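Local coordinates for protein agmatinase (Deinococcus radiodurans, PDB 1WOH) that probably hydrolyses agmatine to putrescine and urea, as a manganese-dependent member of the arginase (ureohydrolase) family, at residues G119-S124 against S160-R165. Sequence-based numbering, arbitrary orientation.
Sequences GDHSVS and SSPFRR
The imidazole of His-121 overlaps the far end of the Phe-163 ring, its NE2 lying 3.5 Å from Phe-163 CE1 and CZ alike. Centroids 5.2 Å apart and planes turned 84° from each other define an oblique aromatic pair. With CG anti to the carbonyl carbon (chi1 -64°) the Phe-163 ring is carried toward His-121, and its side chain also touches Val-139 and Gln-141 of strand 137-142. Pro-162, the first residue of helix 162-169, packs against the short 3-10 turn: its CB is 3.4 Å from His-121 O and 4.0 Å from Ser-122 CA, with Ser-124 CB 4.1 Å from the same carbon. Asp-120 OD1 braces the start of the turn, accepting the backbone N of Ser-122 at 2.7 Å in a bent bond (135°), an Asx turn, and also the Ser-122 hydroxyl. His-121 NE2 is hydrogen-bonded to Ser-227 OG, a polar hold besides Phe-163. An alanine in place of His-121 would probably leave Phe-163 CE1 and CZ without their imidazole neighbour, Ser-227 OG without its partner and the metal site short of a ligand. Beside Asp-143 and Asp-147, His-121 is a ligand of the manganese site, empty in this chain, at the strand ends of the arginase alpha/beta fold.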
loop_
_atom_site.group_PDB
_atom_site.type_symbol
_atom_site.label_atom_id
_atom_site.label_comp_id
_atom_site.label_asym_id
_atom_site.label_seq_id
_atom_site.Cartn_x
_atom_site.Cartn_y
_atom_site.Cartn_z
ATOM N N GLY A 119 9.157 -17.674 -8.865
ATOM C CA GLY A 119 9.429 -17.832 -10.286
ATOM C C GLY A 119 8.157 -17.940 -11.108
ATOM O O GLY A 119 7.169 -18.491 -10.626
ATOM N N ASP A 120 8.158 -17.412 -12.335
ATOM C CA ASP A 120 6.964 -17.519 -13.162
ATOM C C ASP A 120 6.879 -18.963 -13.627
ATOM O O ASP A 120 7.822 -19.726 -13.452
ATOM C CB ASP A 120 6.982 -16.530 -14.348
ATOM C CG ASP A 120 8.070 -16.826 -15.367
ATOM O OD1 ASP A 120 8.169 -17.982 -15.840
ATOM O OD2 ASP A 120 8.816 -15.880 -15.709
ATOM N N HIS A 121 5.756 -19.350 -14.214
ATOM C CA HIS A 121 5.597 -20.744 -14.611
ATOM C C HIS A 121 6.586 -21.295 -15.635
ATOM O O HIS A 121 6.761 -22.515 -15.744
ATOM C CB HIS A 121 4.166 -21.003 -15.084
ATOM C CG HIS A 121 3.669 -22.369 -14.731
ATOM N ND1 HIS A 121 2.330 -22.667 -14.589
ATOM C CD2 HIS A 121 4.342 -23.508 -14.437
ATOM C CE1 HIS A 121 2.201 -23.930 -14.216
ATOM N NE2 HIS A 121 3.405 -24.462 -14.116
ATOM N N SER A 122 7.249 -20.417 -16.377
ATOM C CA SER A 122 8.195 -20.896 -17.372
ATOM C C SER A 122 9.312 -21.724 -16.737
ATOM O O SER A 122 9.950 -22.525 -17.419
ATOM C CB SER A 122 8.807 -19.726 -18.149
ATOM O OG SER A 122 9.927 -19.183 -17.467
ATOM N N VAL A 123 9.546 -21.548 -15.437
ATOM C CA VAL A 123 10.609 -22.305 -14.780
ATOM C C VAL A 123 10.329 -23.812 -14.719
ATOM O O VAL A 123 11.257 -24.609 -14.546
ATOM C CB VAL A 123 10.888 -21.781 -13.346
ATOM C CG1 VAL A 123 11.236 -20.295 -13.392
ATOM C CG2 VAL A 123 9.689 -22.040 -12.446
ATOM N N SER A 124 9.065 -24.207 -14.861
ATOM C CA SER A 124 8.708 -25.627 -14.813
ATOM C C SER A 124 9.387 -26.414 -15.931
ATOM O O SER A 124 9.667 -27.600 -15.774
ATOM C CB SER A 124 7.194 -25.818 -14.923
ATOM O OG SER A 124 6.520 -25.235 -13.824
ATOM N N SER A 160 3.526 -19.359 -20.790
ATOM C CA SER A 160 2.362 -20.039 -21.355
ATOM C C SER A 160 2.784 -21.318 -22.095
ATOM O O SER A 160 1.931 -22.065 -22.585
ATOM C CB SER A 160 1.626 -19.120 -22.338
ATOM O OG SER A 160 1.138 -17.960 -21.692
ATOM N N SER A 161 4.090 -21.577 -22.154
ATOM C CA SER A 161 4.622 -22.741 -22.874
ATOM C C SER A 161 5.465 -23.774 -22.107
ATOM O O SER A 161 5.967 -24.715 -22.723
ATOM C CB SER A 161 5.491 -22.265 -24.044
ATOM O OG SER A 161 4.806 -21.372 -24.899
ATOM N N PRO A 162 5.608 -23.649 -20.778
ATOM C CA PRO A 162 6.447 -24.649 -20.107
ATOM C C PRO A 162 6.185 -26.135 -20.321
ATOM O O PRO A 162 7.131 -26.909 -20.499
ATOM C CB PRO A 162 6.361 -24.242 -18.638
ATOM C CG PRO A 162 4.997 -23.666 -18.529
ATOM C CD PRO A 162 4.898 -22.821 -19.786
ATOM N N PHE A 163 4.923 -26.550 -20.302
ATOM C CA PHE A 163 4.637 -27.967 -20.480
ATOM C C PHE A 163 4.767 -28.442 -21.917
ATOM O O PHE A 163 4.968 -29.629 -22.167
ATOM C CB PHE A 163 3.262 -28.296 -19.899
ATOM C CG PHE A 163 3.192 -28.083 -18.419
ATOM C CD1 PHE A 163 2.448 -27.036 -17.885
ATOM C CD2 PHE A 163 3.932 -28.888 -17.560
ATOM C CE1 PHE A 163 2.447 -26.790 -16.504
ATOM C CE2 PHE A 163 3.940 -28.654 -16.181
ATOM C CZ PHE A 163 3.195 -27.602 -15.655
ATOM N N ARG A 164 4.674 -27.511 -22.858
ATOM C CA ARG A 164 4.819 -27.845 -24.268
ATOM C C ARG A 164 6.312 -28.081 -24.500
ATOM O O ARG A 164 6.707 -29.052 -25.153
ATOM C CB ARG A 164 4.310 -26.688 -25.138
ATOM C CG ARG A 164 4.169 -27.024 -26.621
ATOM C CD ARG A 164 3.146 -28.135 -26.849
ATOM N NE ARG A 164 2.887 -28.349 -28.272
ATOM C CZ ARG A 164 1.974 -27.693 -28.984
ATOM N NH1 ARG A 164 1.201 -26.770 -28.415
ATOM N NH2 ARG A 164 1.847 -27.943 -30.279
ATOM N N ARG A 165 7.140 -27.195 -23.946
ATOM C CA ARG A 165 8.589 -27.314 -24.071
ATOM C C ARG A 165 9.054 -28.570 -23.338
ATOM O O ARG A 165 9.921 -29.297 -23.813
ATOM C CB ARG A 165 9.288 -26.094 -23.466
ATOM C CG ARG A 165 9.045 -24.778 -24.201
ATOM C CD ARG A 165 9.739 -24.774 -25.566
ATOM N NE ARG A 165 8.933 -25.402 -26.607
ATOM C CZ ARG A 165 7.858 -24.843 -27.150
ATOM N NH1 ARG A 165 7.462 -23.641 -26.752
ATOM N NH2 ARG A 165 7.176 -25.481 -28.092
#